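Local atomic coordinates of Cys-Gly metallodipeptidase DUG1 (Saccharomyces cerevisiae, PDB entry 4G1P), a protein that hydrolyses Cys-Gly dipeptides with high specificity as a zinc- or manganese-dependent homodimeric peptidase and serves as catalytic component of the glutathione-degrading degradosomal complex. Residues A[31-36]-A[171-176]; A[112-117]-A[131-136]; A[245-250]-A[371-376]; A[252-257]-A[363-368]; A[326-329]-A[333-336]. All coordinates share one frame; numbering follows the deposited sequence.

How the contacts relate
The five contacts fall into two groups that match the two domains of an M20 metallopeptidase. Contacts 1 and 2, with centres about 18 Å apart, belong to the N-terminal catalytic domain; contact 2 lies within the chain interval that contact 1 spans. Contact 1 supplies a zinc ligand, and the R133 side chain of contact 2 comes within about 8 Å of a zinc ion. Contacts 3, 4 and 5 follow in the lid domain. Contact 3 sets helix 244-252 against the loop after helix 355-371, contact 4 the loop after helix 244-252 against helix 355-371, their centres about 11 Å apart; M245 packs on A327 of contact 5. All three touch the second subunit, placing them at the homodimer interface.

Contact 1. Residues A[31-36]-A[171-176]; sequences AVSSDE and EESGSL. With ZN (zinc ion), chain B; GLY (glycine), chain D.
S33 lays its hydroxymethyl group against that of S173, hydroxyl to hydroxyl, with both CB atoms turned toward the opposite loop. The S173 OG donates a hydrogen bond to S33 OG at 2.6 Å, and S33 OG in turn is bonded to OD2 of D104, the residue that by similarity belongs to the active site. The S33 hydroxyl sits between its own backbone N and carbonyl carbon (chi1 63°), while that of S173 stands beside its backbone N (chi1 -54°), and the two torsions aim the oxygens at each other. Serine suits position 33 because one hydroxyl can serve two partners, and S173 because a short hydroxyl reaches across to it. The backbone N atoms of E171 and E172 are also bonded to the D104 carboxylate, so the two loops are tied to the same group. The CB of S34 adds a lighter touch, 3.9 Å from S173 OG.

The neighbouring glutamates face the bound glycine. E172 starts toward S33 but bends at chi2 (-74°), bringing to the zinc ion its OE2 at 2.1 Å and, at a longer 2.6 Å, its OE1, which also takes a hydrogen bond from Q106; D137, H450 and the glycine N complete the site. The OE2 of E171 lies 3.1 Å from the glycine O. The hydrogen-bonded chain S173–S33–D104 probably acts as a second shell that helps to hold D104 behind the zinc ligand E172 and E171, the probable proton acceptor.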
# COMPACT_ATOMS: atom_id res chain seq x y z
N ALA A 31 -1.04 -15.06 -16.21
CA ALA A 31 -2.06 -14.19 -16.79
C ALA A 31 -2.74 -13.30 -15.75
O ALA A 31 -3.94 -13.43 -15.49
CB ALA A 31 -3.11 -15.04 -17.49
N VAL A 32 -1.98 -12.41 -15.13
CA VAL A 32 -2.54 -11.49 -14.16
C VAL A 32 -3.13 -10.28 -14.89
O VAL A 32 -2.41 -9.36 -15.28
CB VAL A 32 -1.46 -11.03 -13.19
CG1 VAL A 32 -2.04 -10.08 -12.14
CG2 VAL A 32 -0.80 -12.25 -12.55
N SER A 33 -4.44 -10.29 -15.08
CA SER A 33 -5.11 -9.27 -15.88
C SER A 33 -5.07 -7.86 -15.24
O SER A 33 -5.28 -6.87 -15.92
CB SER A 33 -6.56 -9.66 -16.14
OG SER A 33 -7.28 -9.73 -14.91
N SER A 34 -4.82 -7.79 -13.95
CA SER A 34 -4.84 -6.51 -13.28
C SER A 34 -3.49 -5.83 -13.39
O SER A 34 -3.35 -4.68 -13.01
CB SER A 34 -5.16 -6.70 -11.80
OG SER A 34 -4.13 -7.44 -11.16
N ASP A 35 -2.51 -6.55 -13.92
CA ASP A 35 -1.13 -6.07 -13.99
C ASP A 35 -0.72 -5.77 -15.43
O ASP A 35 -0.50 -6.68 -16.23
CB ASP A 35 -0.18 -7.12 -13.40
CG ASP A 35 1.24 -6.59 -13.22
OD1 ASP A 35 1.74 -5.83 -14.08
OD2 ASP A 35 1.88 -6.94 -12.21
N GLU A 36 -0.58 -4.49 -15.75
CA GLU A 36 -0.30 -4.07 -17.12
C GLU A 36 0.99 -4.67 -17.67
O GLU A 36 1.05 -5.07 -18.84
CB GLU A 36 -0.24 -2.55 -17.23
CG GLU A 36 -1.58 -1.87 -17.10
CD GLU A 36 -1.45 -0.37 -17.17
OE1 GLU A 36 -0.34 0.11 -17.51
OE2 GLU A 36 -2.46 0.33 -16.87
N GLU A 171 -11.87 -11.64 -15.94
CA GLU A 171 -12.81 -11.89 -14.85
C GLU A 171 -12.35 -11.27 -13.54
O GLU A 171 -13.17 -10.76 -12.78
CB GLU A 171 -13.07 -13.38 -14.67
CG GLU A 171 -14.39 -13.72 -14.00
CD GLU A 171 -14.28 -13.92 -12.48
OE1 GLU A 171 -13.19 -13.70 -11.91
OE2 GLU A 171 -15.31 -14.29 -11.86
N GLU A 172 -11.05 -11.28 -13.29
CA GLU A 172 -10.52 -10.72 -12.06
C GLU A 172 -10.36 -9.20 -12.16
O GLU A 172 -9.85 -8.56 -11.24
CB GLU A 172 -9.17 -11.38 -11.70
CG GLU A 172 -9.20 -12.90 -11.61
CD GLU A 172 -9.89 -13.42 -10.35
OE1 GLU A 172 -10.35 -12.59 -9.54
OE2 GLU A 172 -9.97 -14.65 -10.17
N SER A 173 -10.83 -8.64 -13.27
CA SER A 173 -10.70 -7.22 -13.54
C SER A 173 -12.00 -6.65 -14.13
O SER A 173 -11.97 -5.86 -15.09
CB SER A 173 -9.52 -6.96 -14.49
OG SER A 173 -8.32 -7.53 -13.99
N GLY A 174 -13.13 -7.07 -13.57
CA GLY A 174 -14.42 -6.52 -13.96
C GLY A 174 -15.12 -7.15 -15.16
O GLY A 174 -16.20 -6.69 -15.52
N SER A 175 -14.52 -8.17 -15.77
CA SER A 175 -15.10 -8.81 -16.96
C SER A 175 -15.49 -7.80 -18.02
O SER A 175 -16.55 -7.89 -18.62
CB SER A 175 -16.33 -9.65 -16.59
OG SER A 175 -15.98 -10.72 -15.72
N LEU A 176 -14.60 -6.83 -18.24
CA LEU A 176 -14.86 -5.71 -19.13
C LEU A 176 -15.29 -6.12 -20.53
O LEU A 176 -14.63 -6.94 -21.16
CB LEU A 176 -13.62 -4.80 -19.23
CG LEU A 176 -13.15 -4.18 -17.91
CD1 LEU A 176 -12.00 -3.17 -18.09
CD2 LEU A 176 -14.30 -3.56 -17.19
ZN ZN B . -11.27 -14.83 -8.57
N GLY D . -13.60 -14.82 -7.44
CA GLY D . -13.55 -14.23 -8.76
C GLY D . -14.30 -12.94 -8.65
O GLY D . -15.43 -12.81 -9.11

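Contact 2. Residues A[112-117]-A[131-136]; sequences DGWDTE and KGRGVT
Packing carries this contact, and most of it comes from the indole of W114. Its six-membered ring meets the guanidinium of R133 edge to face: CZ2 stands 3.6 Å above one face of that group, offset toward its rim, and the two planes are 75° apart. The ring also meets the G132-R133 peptide, W114 CH2 lying 3.5 Å from R133 N and 3.8 Å from G132 C. Farther along, the side chains of T116 and K131 cross at about a right angle, T116 OG1 4.1 Å from K131 CB.

The polar work is done by partners beyond the pair. R133 bends at chi2 (64°) and chi3 (82°), folding its guanidinium back against the indole; there NH1 forms a salt bridge with E454 and bonds to S451 O, while NH2 bonds to P107 O. Replacing W114 by alanine is likely to take the indole edge from the R133 guanidinium, leaving that group freer to turn, and to open a gap beside the G132-R133 peptide.

Residues 132-135 form a type II turn, with G134 at its positive-phi position, a turn that leads into helix 135-154, which bears the zinc ligand D137 in the M20 catalytic domain.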
# COMPACT_ATOMS: atom_id res chain seq x y z
N ASP A 112 4.27 -12.74 -0.27
CA ASP A 112 2.98 -12.51 0.37
C ASP A 112 2.76 -13.54 1.47
O ASP A 112 1.86 -13.37 2.29
CB ASP A 112 1.81 -12.61 -0.62
CG ASP A 112 1.88 -11.59 -1.73
OD1 ASP A 112 2.57 -10.56 -1.57
OD2 ASP A 112 1.22 -11.82 -2.78
N GLY A 113 3.54 -14.61 1.49
CA GLY A 113 3.37 -15.65 2.49
C GLY A 113 3.20 -17.06 1.94
O GLY A 113 2.98 -18.00 2.69
N TRP A 114 3.32 -17.19 0.62
CA TRP A 114 3.23 -18.47 -0.07
C TRP A 114 4.31 -19.43 0.37
O TRP A 114 5.46 -19.04 0.57
CB TRP A 114 3.38 -18.25 -1.56
CG TRP A 114 2.13 -17.77 -2.21
CD1 TRP A 114 1.61 -16.51 -2.15
CD2 TRP A 114 1.24 -18.54 -3.01
NE1 TRP A 114 0.44 -16.45 -2.86
CE2 TRP A 114 0.19 -17.68 -3.40
CE3 TRP A 114 1.22 -19.87 -3.44
CZ2 TRP A 114 -0.86 -18.11 -4.20
CZ3 TRP A 114 0.19 -20.30 -4.23
CH2 TRP A 114 -0.85 -19.42 -4.61
N ASP A 115 3.96 -20.71 0.50
CA ASP A 115 4.93 -21.72 0.90
C ASP A 115 5.70 -22.19 -0.32
O ASP A 115 6.82 -22.65 -0.22
CB ASP A 115 4.25 -22.90 1.61
CG ASP A 115 3.75 -22.53 3.02
OD1 ASP A 115 3.66 -21.32 3.34
OD2 ASP A 115 3.45 -23.45 3.80
N THR A 116 5.09 -22.04 -1.48
CA THR A 116 5.71 -22.43 -2.74
C THR A 116 5.58 -21.24 -3.65
O THR A 116 4.86 -20.31 -3.36
CB THR A 116 4.95 -23.60 -3.40
OG1 THR A 116 3.55 -23.36 -3.31
CG2 THR A 116 5.26 -24.89 -2.70
N GLU A 117 6.26 -21.30 -4.78
CA GLU A 117 6.19 -20.22 -5.74
C GLU A 117 4.86 -20.30 -6.49
O GLU A 117 4.58 -21.29 -7.17
CB GLU A 117 7.38 -20.35 -6.67
CG GLU A 117 8.58 -20.90 -5.91
CD GLU A 117 9.80 -21.07 -6.77
OE1 GLU A 117 10.24 -20.05 -7.36
OE2 GLU A 117 10.33 -22.21 -6.86
N LYS A 131 -0.90 -27.08 -5.65
CA LYS A 131 -0.75 -25.71 -5.13
C LYS A 131 -0.25 -24.79 -6.22
O LYS A 131 0.79 -25.04 -6.84
CB LYS A 131 0.22 -25.70 -3.94
CG LYS A 131 -0.01 -26.86 -3.00
CD LYS A 131 0.97 -26.85 -1.84
CE LYS A 131 0.53 -25.81 -0.81
NZ LYS A 131 -0.95 -25.88 -0.57
N GLY A 132 -0.99 -23.71 -6.45
CA GLY A 132 -0.60 -22.72 -7.45
C GLY A 132 -1.68 -21.67 -7.61
O GLY A 132 -2.86 -21.97 -7.39
N ARG A 133 -1.28 -20.45 -7.95
CA ARG A 133 -2.26 -19.38 -8.19
C ARG A 133 -3.08 -19.67 -9.43
O ARG A 133 -2.54 -19.89 -10.50
CB ARG A 133 -1.57 -18.02 -8.36
CG ARG A 133 -2.47 -16.94 -8.97
CD ARG A 133 -3.68 -16.61 -8.06
NE ARG A 133 -3.34 -15.67 -6.99
CZ ARG A 133 -3.58 -15.86 -5.70
NH1 ARG A 133 -4.16 -16.97 -5.28
NH2 ARG A 133 -3.25 -14.93 -4.82
N GLY A 134 -4.40 -19.67 -9.28
CA GLY A 134 -5.29 -19.88 -10.40
C GLY A 134 -5.72 -21.32 -10.57
O GLY A 134 -6.51 -21.64 -11.47
N VAL A 135 -5.22 -22.20 -9.71
CA VAL A 135 -5.50 -23.61 -9.88
C VAL A 135 -6.97 -23.96 -9.60
O VAL A 135 -7.54 -24.82 -10.25
CB VAL A 135 -4.52 -24.52 -9.10
CG1 VAL A 135 -4.83 -24.55 -7.62
CG2 VAL A 135 -4.55 -25.92 -9.68
N THR A 136 -7.60 -23.25 -8.66
CA THR A 136 -9.04 -23.39 -8.46
C THR A 136 -9.83 -22.23 -9.07
O THR A 136 -11.00 -22.39 -9.42
CB THR A 136 -9.41 -23.55 -6.96
OG1 THR A 136 -10.68 -24.18 -6.85
CG2 THR A 136 -9.49 -22.20 -6.27

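Contact 3. Residues A[245-250]-A[371-376]; sequences MIDLMQ and KSLNSP
The carboxylate oxygen OD2 of D247 is gripped twice, by the hydroxyl of S375 and by ND2 of N377. S375 OG donates to D247 OD2 at 2.7 Å, coming from above the carboxylate plane, 36° out of it. That hydroxyl is carried anti to the backbone N of its residue (chi1 157°), which swings it toward the helix, and it is also bonded to the backbone N of N377. The other oxygen of the same carboxylate, OD1, is bonded to S258 OG of the second subunit. A short acid fits this buried place: its two oxygens can be shared between the loop of its own chain and the partner subunit.

Beside this bond L373 makes van der Waals contacts. It puts CD1 against the helix, 3.6 Å from D247 CA and 3.7 Å from D247 CB, so that the branched end of leucine rests on the helix backbone as well as on the stem of the aspartate. Its two methyls also straddle the amide oxygen of Q250, with L373 CD1 3.5 Å from Q250 OE1 and CD2 3.6 Å from it.

The loop turns away just here, N374 taking a positive phi after helix 355-371. D247 and S375 both touch F370 of that helix, while on another side helix 244-252 lies on strands 210-226 and 340-349, through L248.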
# COMPACT_ATOMS: atom_id res chain seq x y z
N MET A 245 -5.72 11.59 4.50
CA MET A 245 -5.78 10.36 5.26
C MET A 245 -6.68 10.44 6.50
O MET A 245 -7.32 9.45 6.87
CB MET A 245 -4.38 9.86 5.65
CG MET A 245 -3.73 8.99 4.58
SD MET A 245 -4.68 7.52 4.08
CE MET A 245 -4.48 6.48 5.53
N ILE A 246 -6.72 11.60 7.14
CA ILE A 246 -7.50 11.75 8.36
C ILE A 246 -9.00 11.77 8.03
O ILE A 246 -9.80 11.07 8.65
CB ILE A 246 -7.06 12.99 9.15
CG1 ILE A 246 -5.65 12.76 9.70
CG2 ILE A 246 -8.01 13.27 10.28
CD1 ILE A 246 -5.02 13.99 10.35
N ASP A 247 -9.37 12.56 7.03
CA ASP A 247 -10.75 12.55 6.55
C ASP A 247 -11.15 11.14 6.16
O ASP A 247 -12.23 10.65 6.54
CB ASP A 247 -10.91 13.51 5.37
CG ASP A 247 -10.50 14.93 5.72
OD1 ASP A 247 -10.44 15.24 6.92
OD2 ASP A 247 -10.24 15.73 4.79
N LEU A 248 -10.27 10.47 5.42
CA LEU A 248 -10.56 9.16 4.85
C LEU A 248 -10.85 8.09 5.90
O LEU A 248 -11.70 7.24 5.68
CB LEU A 248 -9.42 8.70 3.94
CG LEU A 248 -9.75 7.39 3.20
CD1 LEU A 248 -10.83 7.65 2.16
CD2 LEU A 248 -8.51 6.71 2.59
N MET A 249 -10.14 8.12 7.03
CA MET A 249 -10.44 7.17 8.09
C MET A 249 -11.85 7.39 8.62
O MET A 249 -12.54 6.45 9.00
CB MET A 249 -9.43 7.28 9.23
CG MET A 249 -7.99 7.05 8.78
SD MET A 249 -7.69 5.42 8.05
CE MET A 249 -7.93 5.68 6.28
N GLN A 250 -12.28 8.64 8.62
CA GLN A 250 -13.61 8.94 9.08
C GLN A 250 -14.68 8.52 8.08
O GLN A 250 -15.67 7.90 8.45
CB GLN A 250 -13.70 10.42 9.49
CG GLN A 250 -13.21 10.62 10.92
CD GLN A 250 -12.61 11.98 11.18
OE1 GLN A 250 -12.71 12.90 10.36
NE2 GLN A 250 -11.98 12.13 12.35
N LYS A 371 -18.72 15.99 4.05
CA LYS A 371 -19.10 17.38 4.25
C LYS A 371 -19.22 17.73 5.73
O LYS A 371 -18.87 18.84 6.15
CB LYS A 371 -20.40 17.70 3.53
CG LYS A 371 -20.86 19.14 3.70
CD LYS A 371 -22.28 19.32 3.19
CE LYS A 371 -22.82 20.70 3.49
NZ LYS A 371 -24.28 20.77 3.22
N SER A 372 -19.68 16.77 6.53
CA SER A 372 -19.80 16.98 7.96
C SER A 372 -18.45 17.04 8.67
O SER A 372 -18.38 17.19 9.89
CB SER A 372 -20.61 15.86 8.59
OG SER A 372 -19.80 14.72 8.80
N LEU A 373 -17.37 16.87 7.91
CA LEU A 373 -16.04 16.91 8.49
C LEU A 373 -15.54 18.34 8.58
O LEU A 373 -14.66 18.64 9.38
CB LEU A 373 -15.07 16.10 7.67
CG LEU A 373 -15.32 14.60 7.66
CD1 LEU A 373 -14.03 13.92 7.28
CD2 LEU A 373 -15.78 14.14 9.02
N ASN A 374 -16.12 19.22 7.77
CA ASN A 374 -15.68 20.60 7.69
C ASN A 374 -14.21 20.62 7.33
O ASN A 374 -13.37 21.15 8.05
CB ASN A 374 -15.94 21.35 9.01
CG ASN A 374 -17.40 21.68 9.22
OD1 ASN A 374 -18.08 22.16 8.31
ND2 ASN A 374 -17.90 21.42 10.43
N SER A 375 -13.91 20.00 6.19
CA SER A 375 -12.55 19.86 5.73
C SER A 375 -12.39 20.63 4.43
O SER A 375 -13.28 20.60 3.59
CB SER A 375 -12.21 18.39 5.51
OG SER A 375 -11.14 18.24 4.59
N PRO A 376 -11.24 21.30 4.27
CA PRO A 376 -10.93 22.01 3.03
C PRO A 376 -10.60 21.07 1.88
O PRO A 376 -10.43 21.53 0.77
CB PRO A 376 -9.69 22.82 3.40
CG PRO A 376 -9.06 22.06 4.50
CD PRO A 376 -10.17 21.39 5.27

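Contact 4. Residues A[252-257]-A[363-368]; sequences LGSLVD and QKHCDA
The imidazole of H365 swings out anti to its backbone N (chi1 171°), away from the helix and across to S254, whose OG stands between its own N and carbonyl carbon (chi1 76°). These torsions bring H365 NE2 to 2.9 Å from S254 OG, and the ring nitrogen donates the hydrogen bond. The hydroxyl lies at the ring's edge but tilted, 20° out of its plane. It has a second partner in V251 O, three residues back on the same chain, so this serine accepts from the histidine and ties itself to the end of helix 244-252. Histidine suits the place because it offers an N-H donor at the far side of its ring and, next to it, a carbon that L255 can approach.

Both helices, 244-252 and 355-371, belong to the alpha/beta lid domain, where L252 and L255 pack on F345 of strand 340-349 in its mixed sheet. The contact bridges the exit of the first, where G253 leaves helical geometry, to the later half of helix 355-371. An alanine at H365 would probably leave the S254 hydroxyl without its donor and take away part of the surface on which L255 rests.

L255 supplies the apolar half. Its CD2 meets H365 CD2 at 3.6 Å, obliquely to the ring, and reaches C366 SG, on a small buried side chain, at 3.9 Å. L255 also touches L319 of strand 318-325.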
# COMPACT_ATOMS: atom_id res chain seq x y z
N LEU A 252 -14.44 6.30 5.57
CA LEU A 252 -14.38 4.85 5.42
C LEU A 252 -14.93 4.18 6.66
O LEU A 252 -15.58 3.14 6.58
CB LEU A 252 -12.94 4.41 5.21
CG LEU A 252 -12.54 3.78 3.89
CD1 LEU A 252 -13.50 4.17 2.77
CD2 LEU A 252 -11.11 4.15 3.55
N GLY A 253 -14.66 4.78 7.82
CA GLY A 253 -15.04 4.19 9.08
C GLY A 253 -16.51 4.37 9.40
O GLY A 253 -16.96 4.03 10.49
N SER A 254 -17.26 4.88 8.44
CA SER A 254 -18.66 5.19 8.66
C SER A 254 -19.53 4.31 7.80
O SER A 254 -20.74 4.49 7.74
CB SER A 254 -18.93 6.65 8.31
OG SER A 254 -19.00 6.81 6.90
N LEU A 255 -18.90 3.35 7.12
CA LEU A 255 -19.61 2.54 6.13
C LEU A 255 -20.23 1.27 6.71
O LEU A 255 -21.21 0.76 6.19
CB LEU A 255 -18.68 2.18 4.97
CG LEU A 255 -18.09 3.31 4.12
CD1 LEU A 255 -17.14 2.74 3.08
CD2 LEU A 255 -19.20 4.09 3.44
N VAL A 256 -19.64 0.77 7.79
CA VAL A 256 -19.98 -0.54 8.32
C VAL A 256 -19.36 -0.73 9.70
O VAL A 256 -18.27 -0.25 9.95
CB VAL A 256 -19.47 -1.66 7.39
CG1 VAL A 256 -17.96 -1.54 7.19
CG2 VAL A 256 -19.81 -3.02 7.95
N ASP A 257 -20.04 -1.41 10.61
CA ASP A 257 -19.44 -1.64 11.92
C ASP A 257 -18.69 -2.98 12.01
O ASP A 257 -18.53 -3.68 11.02
CB ASP A 257 -20.47 -1.47 13.04
CG ASP A 257 -21.62 -2.46 12.94
OD1 ASP A 257 -21.43 -3.59 12.46
OD2 ASP A 257 -22.74 -2.09 13.36
N GLN A 363 -22.81 7.16 -2.65
CA GLN A 363 -22.33 8.51 -2.88
C GLN A 363 -22.95 9.51 -1.91
O GLN A 363 -22.26 10.35 -1.32
CB GLN A 363 -22.63 8.93 -4.31
CG GLN A 363 -21.70 8.32 -5.32
CD GLN A 363 -22.19 8.49 -6.73
OE1 GLN A 363 -23.36 8.82 -6.94
NE2 GLN A 363 -21.32 8.27 -7.70
N LYS A 364 -24.26 9.43 -1.76
CA LYS A 364 -24.97 10.30 -0.84
C LYS A 364 -24.38 10.19 0.56
O LYS A 364 -24.12 11.20 1.21
CB LYS A 364 -26.47 9.99 -0.85
CG LYS A 364 -27.30 10.73 0.20
CD LYS A 364 -28.81 10.57 -0.08
CE LYS A 364 -29.65 10.69 1.19
NZ LYS A 364 -30.32 12.02 1.36
N HIS A 365 -24.12 8.96 1.00
CA HIS A 365 -23.60 8.72 2.34
C HIS A 365 -22.19 9.28 2.49
O HIS A 365 -21.87 9.94 3.48
CB HIS A 365 -23.60 7.22 2.62
CG HIS A 365 -22.88 6.84 3.88
ND1 HIS A 365 -23.54 6.54 5.05
CD2 HIS A 365 -21.56 6.70 4.14
CE1 HIS A 365 -22.66 6.24 5.98
NE2 HIS A 365 -21.45 6.32 5.46
N CYS A 366 -21.34 9.00 1.51
CA CYS A 366 -19.95 9.40 1.58
C CYS A 366 -19.81 10.91 1.49
O CYS A 366 -19.03 11.51 2.22
CB CYS A 366 -19.14 8.71 0.49
SG CYS A 366 -18.90 6.95 0.80
N ASP A 367 -20.57 11.52 0.58
CA ASP A 367 -20.54 12.96 0.40
C ASP A 367 -20.97 13.66 1.69
O ASP A 367 -20.38 14.67 2.12
CB ASP A 367 -21.43 13.38 -0.77
CG ASP A 367 -20.80 13.10 -2.13
OD1 ASP A 367 -19.59 12.81 -2.19
OD2 ASP A 367 -21.50 13.19 -3.16
N ALA A 368 -21.99 13.10 2.33
CA ALA A 368 -22.58 13.73 3.49
C ALA A 368 -21.65 13.61 4.68
O ALA A 368 -21.52 14.53 5.49
CB ALA A 368 -23.91 13.11 3.82

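Contact 5. Residues A[326-329]-A[333-336]; sequences GAFS and AKTV. With CYS (cysteine), chain E.
One face of the F328 ring is covered by the aliphatic stem of K334. K334 CB stands 3.3 Å from the ring centroid, only 10° off its normal, which makes a CH-pi contact over the middle of the ring. The lysine side chain then runs on past the ring's rim, with K334 CD 3.5 Å from F328 CD1. The backbone follows: K334 N is 3.4 Å from F328 CE2, and A333 C approaches F328 CZ obliquely at 3.7 Å. CG lies anti to the backbone N in F328 (chi1 166°), which holds the ring out toward the returning chain. Lysine fits because its methylenes can lie on an aromatic face while its amine leads away. V336 adds its CG1, 4.3 Å from F328 CB.

Between K334 and V336, T335 centres an inverse gamma turn, its OG1 3.2 Å from CA of a bound cysteine that is held by R348 of the second subunit. T335 O also makes a weak bond to H450 of that subunit, consistent with a lid loop completing the neighbour's active site. The second subunit also binds K334 O through its Y220 OH and V336 O through its H322 ND1. Only three residues separate the two segments, so the contact folds up the loop between strands 318-325 and 336-337.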
# COMPACT_ATOMS: atom_id res chain seq x y z
N GLY A 326 -2.33 5.15 -2.45
CA GLY A 326 -1.78 6.49 -2.54
C GLY A 326 -1.10 6.97 -1.27
O GLY A 326 -0.62 8.12 -1.19
N ALA A 327 -1.05 6.11 -0.26
CA ALA A 327 -0.42 6.45 1.00
C ALA A 327 0.81 5.60 1.23
O ALA A 327 1.41 5.07 0.29
CB ALA A 327 -1.40 6.30 2.15
N PHE A 328 1.19 5.45 2.49
CA PHE A 328 2.40 4.71 2.80
C PHE A 328 2.07 3.30 3.27
O PHE A 328 1.42 3.12 4.30
CB PHE A 328 3.25 5.46 3.83
CG PHE A 328 4.32 4.63 4.44
CD1 PHE A 328 5.40 4.21 3.68
CD2 PHE A 328 4.25 4.26 5.78
CE1 PHE A 328 6.41 3.43 4.26
CE2 PHE A 328 5.26 3.48 6.36
CZ PHE A 328 6.34 3.06 5.60
N SER A 329 2.53 2.29 2.53
CA SER A 329 2.07 0.93 2.76
C SER A 329 3.19 -0.10 2.90
O SER A 329 2.92 -1.29 3.06
CB SER A 329 1.10 0.50 1.66
OG SER A 329 1.74 0.58 0.40
N ALA A 333 8.47 2.90 8.95
CA ALA A 333 7.94 4.23 9.17
C ALA A 333 8.20 5.18 8.00
O ALA A 333 9.28 5.20 7.44
CB ALA A 333 8.52 4.77 10.46
N LYS A 334 7.20 5.97 7.64
CA LYS A 334 7.41 7.07 6.71
C LYS A 334 6.60 8.30 7.19
O LYS A 334 5.38 8.24 7.38
CB LYS A 334 7.02 6.67 5.29
CG LYS A 334 7.51 7.62 4.18
CD LYS A 334 6.94 7.20 2.83
CE LYS A 334 7.67 7.78 1.62
NZ LYS A 334 7.60 6.85 0.42
N THR A 335 7.31 9.40 7.40
CA THR A 335 6.70 10.60 7.94
C THR A 335 6.24 11.46 6.80
O THR A 335 6.92 12.41 6.40
CB THR A 335 7.69 11.40 8.77
OG1 THR A 335 8.97 11.38 8.13
CG2 THR A 335 7.83 10.82 10.15
N VAL A 336 5.06 11.13 6.29
CA VAL A 336 4.52 11.81 5.13
C VAL A 336 3.02 12.05 5.26
O VAL A 336 2.30 11.25 5.85
CB VAL A 336 4.82 11.01 3.83
CG1 VAL A 336 4.21 9.61 3.91
CG2 VAL A 336 4.31 11.74 2.62
N CYS E . 12.40 12.55 9.10
CA CYS E . 11.42 12.10 10.07
C CYS E . 10.58 13.29 10.52
O CYS E . 11.11 14.30 10.98
CB CYS E . 12.10 11.40 11.25
SG CYS E . 10.99 10.75 12.46